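Local coordinates for mandelate racemase/muconate lactonizing enzyme family protein (Roseovarius nubinhibens ISM, PDB 3U4F) that probably works as a magnesium-dependent hydro-lyase of the enolase superfamily, with its metal and ligand site at the mouth of a TIM barrel, at residues R135-S140 / G329-F334; D250-G255 / A273-Q278; V277-L282 / L302-H307. All coordinates share one frame; numbering follows the deposited sequence.

In the fold
The three contacts are pairings between adjacent positions in the wall of one TIM barrel. Contacts 2 and 3 follow each other round the wall. Their centres are 11 Å apart, and they share Val-277 and Gln-278. Contact 1 joins the first barrel strand to the last, and its centre is 12 Å from that of contact 3. A probable hydrogen bond from Gly-329 N to Val-304 O, 2.6 Å, carries the wall from contact 3 into contact 1. Guanidine lies beside both: Glu-333 hydrogen-bonds it and His-307 packs against it. Contact 2 reaches the same pocket through Gln-278, which bonds Glu-231, a magnesium ligand. Its Asp-275 side chain lies about 4 Å from a second magnesium ion.

Contact 1. Residues R135-S140 / G329-F334; sequences RAYASS and GKYLEF. With GAI (guanidine), chain F.
Tyr-137 and Tyr-331 form an offset edge-to-face pair, with the edge of Tyr-137 toward the face of Tyr-331 and the planes 72° apart. They sit where the TIM barrel closes, strand 132-139 running parallel to strand 332-335. Lys-330 CB covers the opposite face of Tyr-331. The Tyr-137 ring lies with one face over the backbone of Glu-333. This is a CH-pi contact, with Glu-333 CA 3.7 Å from the centroid of the Tyr-137 ring. The Arg-135 guanidinium has Tyr-331 CD1 over one face, toward the rim. A water at its edge receives from Arg-135 NH1 and gives to Lys-330 O, while Arg-135 NE forms a salt bridge with Asp-164.

Four backbone hydrogen bonds tie the strands, from Leu-332 N to Arg-135 O (2.8 Å) up to Ser-139 N with Phe-334 O (2.8 Å). Ala-136, Leu-332 and Phe-334 share the face opposite Tyr-137 and Glu-333, and Leu-332 packs there on helix 313-322. The Tyr-137 hydroxyl bonds Lys-167 in the pocket.

Glu-333 is extended, with CG anti to the backbone N (chi1 -176°), which carries its carboxylate to the guanidine. Guanidine N1 donates to Glu-333 OE2 at 2.7 Å. Ser-139 OG donates to the anti lone pair of the same Glu-333 OE2, also at 2.7 Å.

Contact 2. Residues D250-G255 / A273-Q278; sequences DIDVTG and AVDVVQ
Val-253 and Asp-275 are joined through both backbone and side chain. Strands 253-255 and 276-277 run parallel, joined by helix 262-270. Together they make one beta-alpha-beta unit of the TIM barrel.

Among the backbone bonds, Asp-275 N gives to Val-253 O at 2.7 Å. Val-276 N also reaches Val-253 O, but weakly. A second weak bond runs from Gly-255 N to Val-276 O. Further on, Gln-278 N donates to Gly-255 O at 2.9 Å.

Polar side chains extend this ladder at both ends. Asp-275 turns its carboxylate back to segment 250-255, where Val-253 N gives an almost straight bond of 2.8 Å to Asp-275 OD2, at 176°. The anti lone pair of OD2 is used. A water donates to the same Asp-275 OD2 and to Ile-251 O. Asp-252 OD1 lies 4.4 Å from Asp-275 OD2, and these like charges probably repel; the bonds to OD2 would offset this. Asp-275 also touches Ser-246. A magnesium ion at the Ser-246 and Leu-249 site lies about 4 Å from the Asp-275 side chain, but Asp-275 is not a ligand in this model.

Apolar groups fill in between. Thr-254 CG2 lies alongside Val-276 CB at 3.6 Å, the two side chains pointing the same way. On the other face Val-274 CG1 covers the backbone at Gly-255, and Val-274 and Val-253 both pack on helix 239-248.

At the pocket end Gln-278 NE2 bonds Glu-231, a magnesium ligand. A chi1 of 78° sets Thr-254 OG1 between its backbone N and carbonyl carbon. From there Thr-254 OG1 donates to Gln-278 OE1 at 2.6 Å, arriving from above the amide carbonyl plane.

Contact 3. Residues V277-L282 / L302-H307; sequences VQPDIL and LPVTPH. With GAI (guanidine), chain F.
Asp-280 and His-307 both hold CG anti to the backbone N, with chi1 175° and 165°. These turns bring the carboxylate to the imidazole. His-307 ND1 donates to Asp-280 OD1 at 2.7 Å. The bond lies close to the ring plane and uses the anti lone pair of OD1. Ring and carboxylate planes are 44° apart. The other oxygen, OD2, is taken up by the start of helix 281-284. Asp-280 is its N-cap, and OD2 accepts from Tyr-283 N and weakly from Leu-282 N. Both carboxylate oxygens are thus held, which fixes the rotation of the group.

The far edge of the imidazole faces the ligand. His-307 CD2 is 3.3 Å from guanidine N3, and the guanidine carbon lies in the ring plane. Glu-257, a magnesium ligand, and Lys-94 of the second subunit also touch His-307.

The two segments are the sixth and seventh strand positions of the TIM barrel, linked by helix 287-299. Segment 302-307 forms no regular strand, and a single bridge joins Val-277 to Val-304. A histidine on the seventh strand paired with an aspartate on the sixth recalls mandelate racemase.

Both backbone polar atoms of Val-277 bond to segment 302-307: its N gives to Pro-303 O at 3.0 Å, and its O receives from Thr-305 N at 2.9 Å. Gln-278 lays CG against Thr-305 O and adds a weak bond from NE2 to that oxygen. Val-277 CG2 meets Val-304 CG2 at 3.6 Å. Val-304 CG1 rests on the ring of Pro-279. Next to the His-carboxylate bond His-307 N donates to Pro-279 O at 2.9 Å, and a water bridges Ile-281 N and His-307 O.

Contact 1. Residues R135-S140 / G329-F334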
ATOM      1  N   ARG A 135      -9.068   4.667  30.633  1.00  8.94           N
ATOM      2  CA  ARG A 135     -10.461   4.331  30.431  1.00  8.53           C
ATOM      3  C   ARG A 135     -10.584   3.478  29.197  1.00  9.21           C
ATOM      4  O   ARG A 135      -9.985   3.810  28.173  1.00  7.59           O
ATOM      5  CB  ARG A 135     -11.279   5.605  30.192  1.00  8.90           C
ATOM      6  CG  ARG A 135     -12.786   5.342  30.040  1.00  8.79           C
ATOM      7  CD  ARG A 135     -13.515   6.663  29.856  1.00 10.33           C
ATOM      8  NE  ARG A 135     -14.954   6.472  29.693  1.00 12.87           N
ATOM      9  CZ  ARG A 135     -15.773   7.404  29.198  1.00 11.97           C
ATOM     10  NH1 ARG A 135     -15.288   8.558  28.769  1.00 10.51           N
ATOM     11  NH2 ARG A 135     -17.069   7.153  29.091  1.00 12.50           N
ATOM     12  N   ALA A 136     -11.370   2.406  29.273  1.00  9.00           N
ATOM     13  CA  ALA A 136     -11.543   1.551  28.081  1.00  8.99           C
ATOM     14  C   ALA A 136     -12.983   1.619  27.584  1.00  9.43           C
ATOM     15  O   ALA A 136     -13.915   1.790  28.384  1.00  9.42           O
ATOM     16  CB  ALA A 136     -11.179   0.122  28.401  1.00  9.04           C
ATOM     17  N   TYR A 137     -13.183   1.489  26.272  1.00  8.81           N
ATOM     18  CA  TYR A 137     -14.527   1.209  25.786  1.00  8.30           C
ATOM     19  C   TYR A 137     -14.635  -0.224  25.280  1.00  8.81           C
ATOM     20  O   TYR A 137     -13.710  -0.729  24.635  1.00  7.57           O
ATOM     21  CB  TYR A 137     -14.992   2.239  24.742  1.00  8.33           C
ATOM     22  CG  TYR A 137     -14.355   2.215  23.349  1.00  7.90           C
ATOM     23  CD1 TYR A 137     -14.901   1.438  22.331  1.00  9.34           C
ATOM     24  CD2 TYR A 137     -13.288   3.069  23.039  1.00  7.37           C
ATOM     25  CE1 TYR A 137     -14.343   1.453  21.024  1.00 10.05           C
ATOM     26  CE2 TYR A 137     -12.736   3.127  21.763  1.00  8.09           C
ATOM     27  CZ  TYR A 137     -13.276   2.317  20.749  1.00  8.54           C
ATOM     28  OH  TYR A 137     -12.744   2.369  19.470  1.00  8.21           O
ATOM     29  N   ALA A 138     -15.763  -0.865  25.591  1.00  8.92           N
ATOM     30  CA  ALA A 138     -16.096  -2.210  25.135  1.00  8.65           C
ATOM     31  C   ALA A 138     -16.442  -2.170  23.646  1.00  9.46           C
ATOM     32  O   ALA A 138     -17.391  -1.519  23.242  1.00 10.63           O
ATOM     33  CB  ALA A 138     -17.261  -2.763  25.936  1.00  8.79           C
ATOM     34  N   SER A 139     -15.620  -2.805  22.832  1.00  9.92           N
ATOM     35  CA  SER A 139     -15.784  -2.697  21.401  1.00 10.05           C
ATOM     36  C   SER A 139     -16.290  -4.038  20.844  1.00  9.98           C
ATOM     37  O   SER A 139     -15.595  -5.063  20.880  1.00  9.08           O
ATOM     38  CB  SER A 139     -14.488  -2.246  20.730  1.00  9.92           C
ATOM     39  OG  SER A 139     -14.700  -1.922  19.372  1.00 10.64           O
ATOM     40  N   SER A 140     -17.522  -4.003  20.345  1.00 10.65           N
ATOM     41  CA  SER A 140     -18.063  -5.088  19.546  1.00 10.98           C
ATOM     42  C   SER A 140     -17.516  -5.031  18.111  1.00 11.19           C
ATOM     43  O   SER A 140     -17.512  -3.962  17.471  1.00 11.36           O
ATOM     44  CB  SER A 140     -19.579  -4.984  19.497  1.00 10.89           C
ATOM     45  OG  SER A 140     -20.091  -5.833  18.473  1.00 11.64           O
ATOM     46  N   GLY A 329      -7.046  10.783  23.287  1.00 10.57           N
ATOM     47  CA  GLY A 329      -8.505  10.759  23.295  1.00 10.16           C
ATOM     48  C   GLY A 329      -9.121  10.165  24.558  1.00 10.87           C
ATOM     49  O   GLY A 329      -8.436   9.995  25.590  1.00  9.79           O
ATOM     50  N   LYS A 330     -10.407   9.806  24.483  1.00  9.26           N
ATOM     51  CA  LYS A 330     -11.174   9.549  25.703  1.00 10.17           C
ATOM     52  C   LYS A 330     -10.953   8.178  26.311  1.00  9.86           C
ATOM     53  O   LYS A 330     -11.242   7.955  27.479  1.00  8.99           O
ATOM     54  CB  LYS A 330     -12.674   9.739  25.450  1.00  9.98           C
ATOM     55  CG  LYS A 330     -13.076  11.170  25.076  1.00 11.71           C
ATOM     56  CD  LYS A 330     -14.545  11.210  24.626  1.00 12.36           C
ATOM     57  CE  LYS A 330     -15.024  12.658  24.401  1.00 16.18           C
ATOM     58  NZ  LYS A 330     -16.425  12.597  23.846  1.00 17.35           N
ATOM     59  N   TYR A 331     -10.486   7.239  25.493  1.00 10.21           N
ATOM     60  CA  TYR A 331     -10.531   5.834  25.865  1.00  9.84           C
ATOM     61  C   TYR A 331      -9.784   4.932  24.888  1.00  9.95           C
ATOM     62  O   TYR A 331      -9.543   5.284  23.733  1.00 10.18           O
ATOM     63  CB  TYR A 331     -11.968   5.286  26.068  1.00 10.20           C
ATOM     64  CG  TYR A 331     -13.043   6.014  25.259  1.00  9.25           C
ATOM     65  CD1 TYR A 331     -14.230   6.404  25.853  1.00  9.68           C
ATOM     66  CD2 TYR A 331     -12.850   6.297  23.900  1.00  7.84           C
ATOM     67  CE1 TYR A 331     -15.234   7.087  25.100  1.00  9.56           C
ATOM     68  CE2 TYR A 331     -13.821   6.997  23.145  1.00  8.15           C
ATOM     69  CZ  TYR A 331     -14.998   7.394  23.772  1.00  8.45           C
ATOM     70  OH  TYR A 331     -15.937   8.068  23.038  1.00  9.78           O
ATOM     71  N   LEU A 332      -9.427   3.782  25.439  1.00  9.50           N
ATOM     72  CA  LEU A 332      -8.800   2.656  24.762  1.00  9.16           C
ATOM     73  C   LEU A 332      -9.875   1.777  24.120  1.00  8.45           C
ATOM     74  O   LEU A 332     -10.769   1.319  24.819  1.00  8.36           O
ATOM     75  CB  LEU A 332      -8.084   1.838  25.844  1.00  9.07           C
ATOM     76  CG  LEU A 332      -7.498   0.490  25.419  1.00  9.18           C
ATOM     77  CD1 LEU A 332      -6.227   0.761  24.614  1.00  8.88           C
ATOM     78  CD2 LEU A 332      -7.200  -0.395  26.643  1.00 11.10           C
ATOM     79  N   GLU A 333      -9.753   1.499  22.815  1.00  8.01           N
ATOM     80  CA  GLU A 333     -10.582   0.467  22.186  1.00  7.87           C
ATOM     81  C   GLU A 333     -10.249  -0.913  22.753  1.00  8.57           C
ATOM     82  O   GLU A 333      -9.112  -1.356  22.681  1.00  8.66           O
ATOM     83  CB  GLU A 333     -10.378   0.425  20.675  1.00  7.05           C
ATOM     84  CG  GLU A 333     -11.341  -0.605  20.072  1.00  7.18           C
ATOM     85  CD  GLU A 333     -11.438  -0.559  18.586  1.00  9.01           C
ATOM     86  OE1 GLU A 333     -10.555   0.032  17.940  1.00  8.30           O
ATOM     87  OE2 GLU A 333     -12.436  -1.131  18.077  1.00  9.75           O
ATOM     88  N   PHE A 334     -11.249  -1.583  23.309  1.00  8.39           N
ATOM     89  CA  PHE A 334     -11.018  -2.851  23.975  1.00  9.70           C
ATOM     90  C   PHE A 334     -11.991  -3.866  23.426  1.00  9.85           C
ATOM     91  O   PHE A 334     -13.179  -3.842  23.756  1.00  9.20           O
ATOM     92  CB  PHE A 334     -11.195  -2.732  25.490  1.00 10.17           C
ATOM     93  CG  PHE A 334     -10.700  -3.956  26.234  1.00 11.28           C
ATOM     94  CD1 PHE A 334      -9.360  -4.055  26.625  1.00 10.65           C
ATOM     95  CD2 PHE A 334     -11.573  -5.009  26.516  1.00 11.28           C
ATOM     96  CE1 PHE A 334      -8.896  -5.200  27.286  1.00 12.27           C
ATOM     97  CE2 PHE A 334     -11.112  -6.175  27.165  1.00 13.89           C
ATOM     98  CZ  PHE A 334      -9.795  -6.262  27.558  1.00 12.62           C
TER
HETATM   99  C   GAI F 372     -12.775  -0.696  14.702  1.00  9.59           C
HETATM  100  N1  GAI F 372     -12.705  -1.726  15.505  1.00  7.01           N
HETATM  101  N2  GAI F 372     -13.024  -0.773  13.346  1.00  7.85           N
HETATM  102  N3  GAI F 372     -12.548   0.542  15.172  1.00  7.17           N
HETATM  103  O   HOH W   1     -12.404   9.669  28.997  1.00 15.13           O

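Contact 2. Residues D250-G255 / A273-Q278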
ATOM      1  N   ASP A 250     -22.685  17.761  14.518  1.00 13.31           N
ATOM      2  CA  ASP A 250     -22.098  18.126  15.796  1.00 14.02           C
ATOM      3  C   ASP A 250     -21.404  16.935  16.464  1.00 13.36           C
ATOM      4  O   ASP A 250     -20.417  17.142  17.165  1.00 14.09           O
ATOM      5  CB  ASP A 250     -23.151  18.674  16.752  1.00 14.77           C
ATOM      6  CG  ASP A 250     -23.755  19.970  16.261  1.00 19.44           C
ATOM      7  OD1 ASP A 250     -22.994  20.841  15.781  1.00 23.51           O
ATOM      8  OD2 ASP A 250     -24.986  20.098  16.360  1.00 25.71           O
ATOM      9  N   ILE A 251     -21.923  15.721  16.286  1.00 12.34           N
ATOM     10  CA  ILE A 251     -21.273  14.519  16.860  1.00 11.33           C
ATOM     11  C   ILE A 251     -19.844  14.414  16.289  1.00 11.31           C
ATOM     12  O   ILE A 251     -19.623  14.756  15.124  1.00 10.48           O
ATOM     13  CB  ILE A 251     -22.116  13.231  16.608  1.00 11.29           C
ATOM     14  CG1 ILE A 251     -21.502  11.993  17.314  1.00 11.34           C
ATOM     15  CG2 ILE A 251     -22.399  13.041  15.092  1.00 11.18           C
ATOM     16  CD1 ILE A 251     -22.468  10.789  17.384  1.00 10.68           C
ATOM     17  N   ASP A 252     -18.878  13.999  17.119  1.00 11.12           N
ATOM     18  CA  ASP A 252     -17.509  13.748  16.657  1.00 10.34           C
ATOM     19  C   ASP A 252     -17.541  12.659  15.595  1.00  9.79           C
ATOM     20  O   ASP A 252     -18.112  11.574  15.822  1.00 10.22           O
ATOM     21  CB  ASP A 252     -16.599  13.244  17.797  1.00 10.52           C
ATOM     22  CG  ASP A 252     -16.107  14.356  18.721  1.00 13.35           C
ATOM     23  OD1 ASP A 252     -16.174  15.553  18.361  1.00 14.10           O
ATOM     24  OD2 ASP A 252     -15.628  14.007  19.818  1.00 13.85           O
ATOM     25  N   VAL A 253     -16.916  12.961  14.467  1.00  9.04           N
ATOM     26  CA  VAL A 253     -16.665  11.997  13.381  1.00  8.53           C
ATOM     27  C   VAL A 253     -15.164  11.663  13.457  1.00  8.58           C
ATOM     28  O   VAL A 253     -14.309  12.550  13.624  1.00  8.51           O
ATOM     29  CB  VAL A 253     -17.043  12.585  11.998  1.00  8.07           C
ATOM     30  CG1 VAL A 253     -16.532  11.708  10.813  1.00  9.84           C
ATOM     31  CG2 VAL A 253     -18.572  12.803  11.890  1.00  7.35           C
ATOM     32  N   THR A 254     -14.861  10.373  13.350  1.00  9.17           N
ATOM     33  CA  THR A 254     -13.539   9.857  13.718  1.00  8.75           C
ATOM     34  C   THR A 254     -13.076   8.908  12.615  1.00  9.22           C
ATOM     35  O   THR A 254     -13.900   8.326  11.906  1.00  8.86           O
ATOM     36  CB  THR A 254     -13.578   9.163  15.099  1.00  9.32           C
ATOM     37  OG1 THR A 254     -14.133   7.851  14.991  1.00 10.06           O
ATOM     38  CG2 THR A 254     -14.462   9.972  16.110  1.00  9.16           C
ATOM     39  N   GLY A 255     -11.765   8.790  12.429  1.00  8.64           N
ATOM     40  CA  GLY A 255     -11.272   7.770  11.506  1.00  8.38           C
ATOM     41  C   GLY A 255      -9.765   7.771  11.386  1.00  8.03           C
ATOM     42  O   GLY A 255      -9.080   8.583  12.030  1.00  7.21           O
ATOM     43  N   ALA A 273     -10.637  16.769   8.266  1.00 10.32           N
ATOM     44  CA  ALA A 273     -11.647  15.902   7.742  1.00  9.54           C
ATOM     45  C   ALA A 273     -12.354  15.134   8.872  1.00  9.17           C
ATOM     46  O   ALA A 273     -13.489  14.713   8.707  1.00  9.37           O
ATOM     47  CB  ALA A 273     -11.031  14.941   6.753  1.00  9.78           C
ATOM     48  N   VAL A 274     -11.659  14.914   9.996  1.00  8.60           N
ATOM     49  CA  VAL A 274     -12.243  14.240  11.146  1.00  8.01           C
ATOM     50  C   VAL A 274     -12.000  15.075  12.417  1.00  8.03           C
ATOM     51  O   VAL A 274     -11.109  15.926  12.446  1.00  8.38           O
ATOM     52  CB  VAL A 274     -11.683  12.788  11.380  1.00  8.82           C
ATOM     53  CG1 VAL A 274     -12.037  11.846  10.233  1.00  8.92           C
ATOM     54  CG2 VAL A 274     -10.174  12.810  11.569  1.00  7.27           C
ATOM     55  N   ASP A 275     -12.790  14.786  13.450  1.00  7.25           N
ATOM     56  CA  ASP A 275     -12.680  15.441  14.760  1.00  8.45           C
ATOM     57  C   ASP A 275     -11.730  14.731  15.707  1.00  8.27           C
ATOM     58  O   ASP A 275     -11.175  15.366  16.601  1.00  8.37           O
ATOM     59  CB  ASP A 275     -14.061  15.526  15.395  1.00  7.53           C
ATOM     60  CG  ASP A 275     -15.061  16.265  14.498  1.00  8.04           C
ATOM     61  OD1 ASP A 275     -14.865  17.493  14.247  1.00  9.06           O
ATOM     62  OD2 ASP A 275     -15.984  15.600  13.990  1.00  7.82           O
ATOM     63  N   VAL A 276     -11.571  13.419  15.520  1.00  7.63           N
ATOM     64  CA  VAL A 276     -10.672  12.594  16.339  1.00  8.13           C
ATOM     65  C   VAL A 276      -9.899  11.692  15.355  1.00  8.07           C
ATOM     66  O   VAL A 276     -10.514  11.077  14.493  1.00  8.52           O
ATOM     67  CB  VAL A 276     -11.468  11.699  17.283  1.00  7.64           C
ATOM     68  CG1 VAL A 276     -10.532  10.823  18.140  1.00  8.48           C
ATOM     69  CG2 VAL A 276     -12.394  12.512  18.211  1.00  9.16           C
ATOM     70  N   VAL A 277      -8.579  11.610  15.493  1.00  7.78           N
ATOM     71  CA  VAL A 277      -7.795  10.734  14.619  1.00  7.32           C
ATOM     72  C   VAL A 277      -7.566   9.356  15.256  1.00  6.50           C
ATOM     73  O   VAL A 277      -7.386   9.241  16.481  1.00  5.56           O
ATOM     74  CB  VAL A 277      -6.467  11.390  14.151  1.00  7.89           C
ATOM     75  CG1 VAL A 277      -6.754  12.721  13.450  1.00  7.78           C
ATOM     76  CG2 VAL A 277      -5.516  11.653  15.318  1.00  8.74           C
ATOM     77  N   GLN A 278      -7.550   8.318  14.424  1.00  4.95           N
ATOM     78  CA  GLN A 278      -7.534   6.950  14.932  1.00  6.42           C
ATOM     79  C   GLN A 278      -6.486   6.070  14.220  1.00  6.82           C
ATOM     80  O   GLN A 278      -6.826   5.066  13.648  1.00  7.10           O
ATOM     81  CB  GLN A 278      -8.919   6.308  14.800  1.00  6.16           C
ATOM     82  CG  GLN A 278      -9.970   7.078  15.578  1.00  7.00           C
ATOM     83  CD  GLN A 278     -11.263   6.336  15.583  1.00 10.52           C
ATOM     84  OE1 GLN A 278     -11.984   6.373  14.597  1.00  8.82           O
ATOM     85  NE2 GLN A 278     -11.577   5.651  16.695  1.00  8.30           N
TER
HETATM   86  O   HOH W   2     -18.376  16.320  13.380  1.00 13.25           O

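Contact 3. Residues V277-L282 / L302-H307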
ATOM      1  N   VAL A 277      -8.579  11.610  15.493  1.00  7.78           N
ATOM      2  CA  VAL A 277      -7.795  10.734  14.619  1.00  7.32           C
ATOM      3  C   VAL A 277      -7.566   9.356  15.256  1.00  6.50           C
ATOM      4  O   VAL A 277      -7.386   9.241  16.481  1.00  5.56           O
ATOM      5  CB  VAL A 277      -6.467  11.390  14.151  1.00  7.89           C
ATOM      6  CG1 VAL A 277      -6.754  12.721  13.450  1.00  7.78           C
ATOM      7  CG2 VAL A 277      -5.516  11.653  15.318  1.00  8.74           C
ATOM      8  N   GLN A 278      -7.550   8.318  14.424  1.00  4.95           N
ATOM      9  CA  GLN A 278      -7.534   6.950  14.932  1.00  6.42           C
ATOM     10  C   GLN A 278      -6.486   6.070  14.220  1.00  6.82           C
ATOM     11  O   GLN A 278      -6.826   5.066  13.648  1.00  7.10           O
ATOM     12  CB  GLN A 278      -8.919   6.308  14.800  1.00  6.16           C
ATOM     13  CG  GLN A 278      -9.970   7.078  15.578  1.00  7.00           C
ATOM     14  CD  GLN A 278     -11.263   6.336  15.583  1.00 10.52           C
ATOM     15  OE1 GLN A 278     -11.984   6.373  14.597  1.00  8.82           O
ATOM     16  NE2 GLN A 278     -11.577   5.651  16.695  1.00  8.30           N
ATOM     17  N   PRO A 279      -5.205   6.414  14.348  1.00  7.58           N
ATOM     18  CA  PRO A 279      -4.163   5.512  13.806  1.00  7.43           C
ATOM     19  C   PRO A 279      -4.186   4.124  14.497  1.00  7.39           C
ATOM     20  O   PRO A 279      -4.641   3.996  15.640  1.00  6.21           O
ATOM     21  CB  PRO A 279      -2.859   6.245  14.143  1.00  7.57           C
ATOM     22  CG  PRO A 279      -3.200   7.095  15.339  1.00  8.86           C
ATOM     23  CD  PRO A 279      -4.627   7.565  15.056  1.00  7.98           C
ATOM     24  N   ASP A 280      -3.750   3.094  13.784  1.00  6.92           N
ATOM     25  CA  ASP A 280      -3.518   1.785  14.401  1.00  6.94           C
ATOM     26  C   ASP A 280      -2.008   1.743  14.429  1.00  7.26           C
ATOM     27  O   ASP A 280      -1.371   1.920  13.390  1.00  7.40           O
ATOM     28  CB  ASP A 280      -4.081   0.658  13.515  1.00  7.33           C
ATOM     29  CG  ASP A 280      -3.768  -0.742  14.058  1.00  8.78           C
ATOM     30  OD1 ASP A 280      -4.694  -1.455  14.488  1.00 12.37           O
ATOM     31  OD2 ASP A 280      -2.575  -1.134  14.036  1.00  9.09           O
ATOM     32  N   ILE A 281      -1.435   1.544  15.606  1.00  6.76           N
ATOM     33  CA  ILE A 281       0.015   1.629  15.765  1.00  6.73           C
ATOM     34  C   ILE A 281       0.748   0.644  14.851  1.00  7.10           C
ATOM     35  O   ILE A 281       1.810   0.977  14.312  1.00  6.87           O
ATOM     36  CB  ILE A 281       0.403   1.386  17.219  1.00  7.07           C
ATOM     37  CG1 ILE A 281      -0.074   2.551  18.106  1.00  6.93           C
ATOM     38  CG2 ILE A 281       1.920   1.184  17.368  1.00  8.09           C
ATOM     39  CD1 ILE A 281       0.150   2.186  19.679  1.00  7.35           C
ATOM     40  N   LEU A 282       0.204  -0.551  14.688  1.00  6.24           N
ATOM     41  CA  LEU A 282       0.892  -1.540  13.866  1.00  7.71           C
ATOM     42  C   LEU A 282       0.610  -1.422  12.360  1.00  9.06           C
ATOM     43  O   LEU A 282       1.514  -1.686  11.557  1.00 10.87           O
ATOM     44  CB  LEU A 282       0.665  -2.947  14.411  1.00  7.41           C
ATOM     45  CG  LEU A 282       1.063  -3.137  15.900  1.00  6.47           C
ATOM     46  CD1 LEU A 282       0.828  -4.586  16.342  1.00  6.55           C
ATOM     47  CD2 LEU A 282       2.539  -2.721  16.146  1.00  5.98           C
ATOM     48  N   LEU A 302      -6.512  18.216  17.686  1.00 12.89           N
ATOM     49  CA  LEU A 302      -7.351  17.039  17.534  1.00 12.20           C
ATOM     50  C   LEU A 302      -6.868  15.961  18.482  1.00 12.23           C
ATOM     51  O   LEU A 302      -5.654  15.717  18.569  1.00 12.59           O
ATOM     52  CB  LEU A 302      -7.244  16.483  16.120  1.00 12.27           C
ATOM     53  CG  LEU A 302      -8.115  16.955  14.947  1.00 14.91           C
ATOM     54  CD1 LEU A 302      -8.936  18.232  15.162  1.00 14.41           C
ATOM     55  CD2 LEU A 302      -7.385  16.881  13.593  1.00 11.91           C
ATOM     56  N   PRO A 303      -7.799  15.300  19.170  1.00 10.90           N
ATOM     57  CA  PRO A 303      -7.389  14.161  19.997  1.00 11.11           C
ATOM     58  C   PRO A 303      -7.104  12.896  19.198  1.00  9.96           C
ATOM     59  O   PRO A 303      -7.548  12.766  18.043  1.00  9.86           O
ATOM     60  CB  PRO A 303      -8.592  13.908  20.910  1.00  9.74           C
ATOM     61  CG  PRO A 303      -9.740  14.566  20.238  1.00 12.50           C
ATOM     62  CD  PRO A 303      -9.232  15.618  19.306  1.00 11.67           C
ATOM     63  N   VAL A 304      -6.423  11.963  19.860  1.00  9.41           N
ATOM     64  CA  VAL A 304      -5.951  10.717  19.250  1.00  8.88           C
ATOM     65  C   VAL A 304      -6.544   9.540  20.020  1.00  8.39           C
ATOM     66  O   VAL A 304      -6.281   9.358  21.214  1.00  8.99           O
ATOM     67  CB  VAL A 304      -4.420  10.637  19.247  1.00  8.36           C
ATOM     68  CG1 VAL A 304      -3.963   9.290  18.644  1.00  8.09           C
ATOM     69  CG2 VAL A 304      -3.798  11.840  18.507  1.00  8.97           C
ATOM     70  N   THR A 305      -7.381   8.769  19.342  1.00  7.87           N
ATOM     71  CA  THR A 305      -8.038   7.607  19.941  1.00  7.98           C
ATOM     72  C   THR A 305      -7.739   6.417  19.026  1.00  7.41           C
ATOM     73  O   THR A 305      -8.489   6.136  18.103  1.00  6.96           O
ATOM     74  CB  THR A 305      -9.574   7.850  20.078  1.00  9.27           C
ATOM     75  OG1 THR A 305      -9.778   8.942  20.979  1.00 10.49           O
ATOM     76  CG2 THR A 305     -10.269   6.639  20.671  1.00  8.52           C
ATOM     77  N   PRO A 306      -6.619   5.724  19.275  1.00  7.44           N
ATOM     78  CA  PRO A 306      -6.156   4.723  18.293  1.00  7.17           C
ATOM     79  C   PRO A 306      -7.079   3.529  18.139  1.00  6.99           C
ATOM     80  O   PRO A 306      -7.878   3.230  19.013  1.00  7.16           O
ATOM     81  CB  PRO A 306      -4.800   4.273  18.874  1.00  6.52           C
ATOM     82  CG  PRO A 306      -4.321   5.466  19.622  1.00  7.87           C
ATOM     83  CD  PRO A 306      -5.613   5.936  20.315  1.00  7.16           C
ATOM     84  N   HIS A 307      -6.935   2.838  17.007  1.00  7.62           N
ATOM     85  CA  HIS A 307      -7.666   1.638  16.731  1.00  7.84           C
ATOM     86  C   HIS A 307      -6.850   0.488  17.287  1.00  8.81           C
ATOM     87  O   HIS A 307      -5.629   0.404  17.118  1.00  8.25           O
ATOM     88  CB  HIS A 307      -7.790   1.499  15.206  1.00  7.80           C
ATOM     89  CG  HIS A 307      -8.200   0.141  14.736  1.00  8.35           C
ATOM     90  ND1 HIS A 307      -7.284  -0.819  14.357  1.00  8.97           N
ATOM     91  CD2 HIS A 307      -9.424  -0.398  14.529  1.00  8.98           C
ATOM     92  CE1 HIS A 307      -7.933  -1.899  13.943  1.00 10.79           C
ATOM     93  NE2 HIS A 307      -9.230  -1.668  14.037  1.00  9.25           N
TER
HETATM   94  C   GAI F 372     -12.775  -0.696  14.702  1.00  9.59           C
HETATM   95  N1  GAI F 372     -12.705  -1.726  15.505  1.00  7.01           N
HETATM   96  N2  GAI F 372     -13.024  -0.773  13.346  1.00  7.85           N
HETATM   97  N3  GAI F 372     -12.548   0.542  15.172  1.00  7.17           N
HETATM   98  O   HOH W   3      -3.135   1.263  17.848  1.00 10.31           O